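Local structure of isoform 2 of Dual oxidase maturation factor 1 (Homo sapiens, 7D3F) at residues Leu221-Phe224 against Ser225-Ser229; Ala250-Ile253 against Thr254-Thr257. The protein may be required for DUOX1 to mature and to be transported, in functional form, from the endoplasmic reticulum to the plasma membrane. All coordinates share one frame; numbering follows the deposited sequence.

Interaction 1: residues Leu221-Phe224 against Ser225-Ser229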
# COMPACT_ATOMS: atom_id res chain seq x y z
N LEU B 221 -10.50 15.76 -22.42
CA LEU B 221 -9.96 16.42 -23.60
C LEU B 221 -10.10 17.94 -23.50
O LEU B 221 -9.14 18.68 -23.74
CB LEU B 221 -10.67 15.92 -24.86
CG LEU B 221 -10.06 14.77 -25.65
CD1 LEU B 221 -10.33 15.02 -27.12
CD2 LEU B 221 -8.57 14.66 -25.39
N LEU B 222 -11.30 18.40 -23.16
CA LEU B 222 -11.56 19.84 -23.12
C LEU B 222 -10.72 20.52 -22.04
O LEU B 222 -10.17 21.60 -22.27
CB LEU B 222 -13.05 20.09 -22.88
CG LEU B 222 -13.53 21.54 -22.94
CD1 LEU B 222 -14.78 21.64 -23.80
CD2 LEU B 222 -13.80 22.08 -21.54
N PHE B 223 -10.61 19.89 -20.87
CA PHE B 223 -9.80 20.48 -19.80
C PHE B 223 -8.34 20.55 -20.21
O PHE B 223 -7.67 21.57 -19.96
CB PHE B 223 -9.96 19.70 -18.50
CG PHE B 223 -9.39 20.40 -17.30
CD1 PHE B 223 -10.21 21.12 -16.45
CD2 PHE B 223 -8.03 20.36 -17.03
CE1 PHE B 223 -9.69 21.77 -15.34
CE2 PHE B 223 -7.50 21.02 -15.94
CZ PHE B 223 -8.33 21.72 -15.09
N PHE B 224 -7.81 19.48 -20.81
CA PHE B 224 -6.41 19.51 -21.23
C PHE B 224 -6.18 20.61 -22.26
O PHE B 224 -5.21 21.38 -22.15
CB PHE B 224 -6.00 18.15 -21.80
CG PHE B 224 -4.53 18.03 -22.08
CD1 PHE B 224 -3.65 17.68 -21.08
CD2 PHE B 224 -4.03 18.28 -23.35
CE1 PHE B 224 -2.29 17.57 -21.33
CE2 PHE B 224 -2.68 18.18 -23.61
CZ PHE B 224 -1.81 17.83 -22.60
N SER B 225 -7.07 20.73 -23.24
CA SER B 225 -6.92 21.76 -24.26
C SER B 225 -6.96 23.15 -23.65
O SER B 225 -6.10 23.99 -23.93
CB SER B 225 -8.01 21.61 -25.33
OG SER B 225 -7.80 20.45 -26.11
N MET B 226 -7.96 23.41 -22.80
CA MET B 226 -8.11 24.75 -22.23
C MET B 226 -6.95 25.10 -21.31
O MET B 226 -6.48 26.24 -21.32
CB MET B 226 -9.44 24.85 -21.48
CG MET B 226 -10.68 24.74 -22.36
SD MET B 226 -10.77 26.02 -23.64
CE MET B 226 -10.25 25.10 -25.09
N ALA B 227 -6.47 24.15 -20.51
CA ALA B 227 -5.40 24.45 -19.57
C ALA B 227 -4.04 24.56 -20.25
O ALA B 227 -3.20 25.33 -19.79
CB ALA B 227 -5.36 23.39 -18.47
N THR B 228 -3.81 23.81 -21.33
CA THR B 228 -2.55 23.92 -22.05
C THR B 228 -2.56 25.04 -23.08
O THR B 228 -1.49 25.40 -23.59
CB THR B 228 -2.22 22.60 -22.75
OG1 THR B 228 -3.28 22.23 -23.64
CG2 THR B 228 -2.02 21.49 -21.72
N SER B 229 -3.73 25.60 -23.40
CA SER B 229 -3.80 26.73 -24.33
C SER B 229 -3.63 28.08 -23.65
O SER B 229 -3.24 29.04 -24.31
CB SER B 229 -5.13 26.71 -25.08
OG SER B 229 -6.22 26.78 -24.19

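Interaction 2: residues Ala250-Ile253 against Thr254-Thr257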
# COMPACT_ATOMS: atom_id res chain seq x y z
N ALA B 250 -2.23 10.50 -28.32
CA ALA B 250 -3.09 10.26 -27.15
C ALA B 250 -4.32 11.15 -27.18
O ALA B 250 -5.42 10.70 -26.85
CB ALA B 250 -2.30 10.47 -25.86
N PHE B 251 -4.15 12.41 -27.57
CA PHE B 251 -5.28 13.34 -27.63
C PHE B 251 -6.34 12.84 -28.62
O PHE B 251 -7.54 12.81 -28.31
CB PHE B 251 -4.79 14.73 -28.02
CG PHE B 251 -5.83 15.80 -27.91
CD1 PHE B 251 -5.96 16.55 -26.75
CD2 PHE B 251 -6.68 16.08 -28.98
CE1 PHE B 251 -6.91 17.54 -26.65
CE2 PHE B 251 -7.64 17.07 -28.88
CZ PHE B 251 -7.75 17.80 -27.71
N TRP B 252 -5.91 12.43 -29.82
CA TRP B 252 -6.86 11.99 -30.83
C TRP B 252 -7.46 10.63 -30.49
O TRP B 252 -8.63 10.38 -30.81
CB TRP B 252 -6.19 11.97 -32.20
CG TRP B 252 -5.59 13.29 -32.57
CD1 TRP B 252 -4.26 13.56 -32.75
CD2 TRP B 252 -6.28 14.52 -32.79
NE1 TRP B 252 -4.09 14.89 -33.08
CE2 TRP B 252 -5.32 15.50 -33.11
CE3 TRP B 252 -7.63 14.90 -32.75
CZ2 TRP B 252 -5.65 16.82 -33.39
CZ3 TRP B 252 -7.96 16.21 -33.03
CH2 TRP B 252 -6.98 17.16 -33.34
N ILE B 253 -6.69 9.75 -29.85
CA ILE B 253 -7.25 8.49 -29.38
C ILE B 253 -8.33 8.74 -28.33
O ILE B 253 -9.39 8.11 -28.35
CB ILE B 253 -6.13 7.57 -28.84
CG1 ILE B 253 -5.29 7.02 -29.99
CG2 ILE B 253 -6.71 6.43 -28.02
CD1 ILE B 253 -4.12 6.17 -29.54
N THR B 254 -8.07 9.67 -27.41
CA THR B 254 -9.09 10.04 -26.43
C THR B 254 -10.32 10.61 -27.13
O THR B 254 -11.45 10.29 -26.76
CB THR B 254 -8.53 11.05 -25.44
OG1 THR B 254 -7.18 10.71 -25.10
CG2 THR B 254 -9.38 11.07 -24.17
N LEU B 255 -10.10 11.46 -28.14
CA LEU B 255 -11.23 12.03 -28.88
C LEU B 255 -12.09 10.95 -29.51
O LEU B 255 -13.31 10.93 -29.33
CB LEU B 255 -10.71 13.00 -29.95
CG LEU B 255 -11.77 13.67 -30.81
CD1 LEU B 255 -12.76 14.44 -29.95
CD2 LEU B 255 -11.13 14.59 -31.84
N THR B 256 -11.46 10.04 -30.26
CA THR B 256 -12.24 9.03 -30.97
C THR B 256 -12.90 8.06 -30.00
O THR B 256 -14.05 7.65 -30.21
CB THR B 256 -11.37 8.29 -31.99
OG1 THR B 256 -12.16 7.31 -32.68
CG2 THR B 256 -10.19 7.59 -31.32
N THR B 257 -12.22 7.70 -28.91
CA THR B 257 -12.82 6.78 -27.94
C THR B 257 -13.99 7.42 -27.21
O THR B 257 -15.03 6.78 -27.01
CB THR B 257 -11.76 6.30 -26.95
OG1 THR B 257 -10.64 5.76 -27.67
CG2 THR B 257 -12.34 5.22 -26.04

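Interaction 1: residues Leu221-Phe224 against Ser225-Ser229
The last turns of helix 203-229, where a predicted membrane span reaches its extracellular end, carry the i to i+4 pair F224 and T228. The methyl of T228 sits over the centre of one face of the F224 ring, CG2 lying 3.8 Å from the ring centroid and 11° off its normal, a CH-pi contact. F224 presents that face because CG is anti to its backbone N (chi1 -172°) and the ring plane stands roughly perpendicular to the plane of CA, CB and CG (chi2 85°). T228 divides its two branches: while the methyl takes the ring, the hydroxyl turns back to the helix, with T228 OG1 donating to F224 O at 2.6 Å. T228 N donates to the same oxygen at 2.9 Å from the opposite face of the carbonyl plane, so two bonds grip F224 O. Threonine suits the place, having an apolar and a polar branch on one carbon. A turn earlier, S225 N bonds to L221 O at 3.0 Å; its hydroxyl adds only a weak bond, from S225 OG to L221 O at 3.2 Å. The other pairs are apolar and looser: A227 CB lies 4.1 Å from F223 CE2, and L222 CD2 is 4.2 Å from M226 CG on the exposed side, where apolar chains probably suit the membrane span. Small A227 packs on A176 of helix 169-199, consistent with a close approach there. The same helix meets F224 at T180 and T228 at Y173, the F224 ring also meets W76, and L221 and S225 turn instead to helix 249-274.

Interaction 2: residues Ala250-Ile253 against Thr254-Thr257
T257 and I253 lie one turn apart on helix 249-274, near the extracellular end of its predicted membrane span. T257 N and T257 OG1 reach I253 O from opposite faces of the carbonyl plane, at 2.9 and 2.7 Å. The torsion of T257 (chi1 -53°) sets the hydroxyl beside its own N and close to that oxygen. A turn earlier, T254 N donates to A250 O at 2.9 Å; T254 OG1 turns to the same oxygen, although its very short distance is doubtful. Both threonines are buried against helix 50-72, T254 at V70 and T257 at A66, and small A250 fits closely beside S73, E75 and W76. I253 gives its carbonyl to this packed side, but its side chain is exposed, reaching V70. Elsewhere the packing is looser: L255 CD2, partly exposed, meets the exposed W252 ring at its edge, in plane, 3.6 Å from W252 CE3. From the buried side F251 CD2 lies over one indole face, offset toward the rim. The chemistry implies that a threonine hydroxyl can be buried among apolar neighbours by bonding to a carbonyl of the preceding turn, as T257 does and T254 probably does, while W252 and I253 suit a surface probably facing lipid.

In the fold
Interactions 1 and 2 belong to different helices, 203-229 and 249-274, joined along the chain by strands 236-238 and 241-247, and their centres lie 13 Å apart. They touch chiefly through L221, with S225 also against F251. The branches of L221 split between partners: L221 CD2 is 3.5 Å from F251 CD1, and L221 CD1 is 3.5 Å from L255 CB. The CD2 methyl also packs on T254, 3.6 Å from its CB. W76 adds a shared neighbour, meeting F224 and L221 of interaction 1 and A250 and T254 of interaction 2. The nearest sugars belong to protein-attached glycans and mark no pocket; a NAG lies about 9 Å from the A250 side chain and about 14 Å from that of F224.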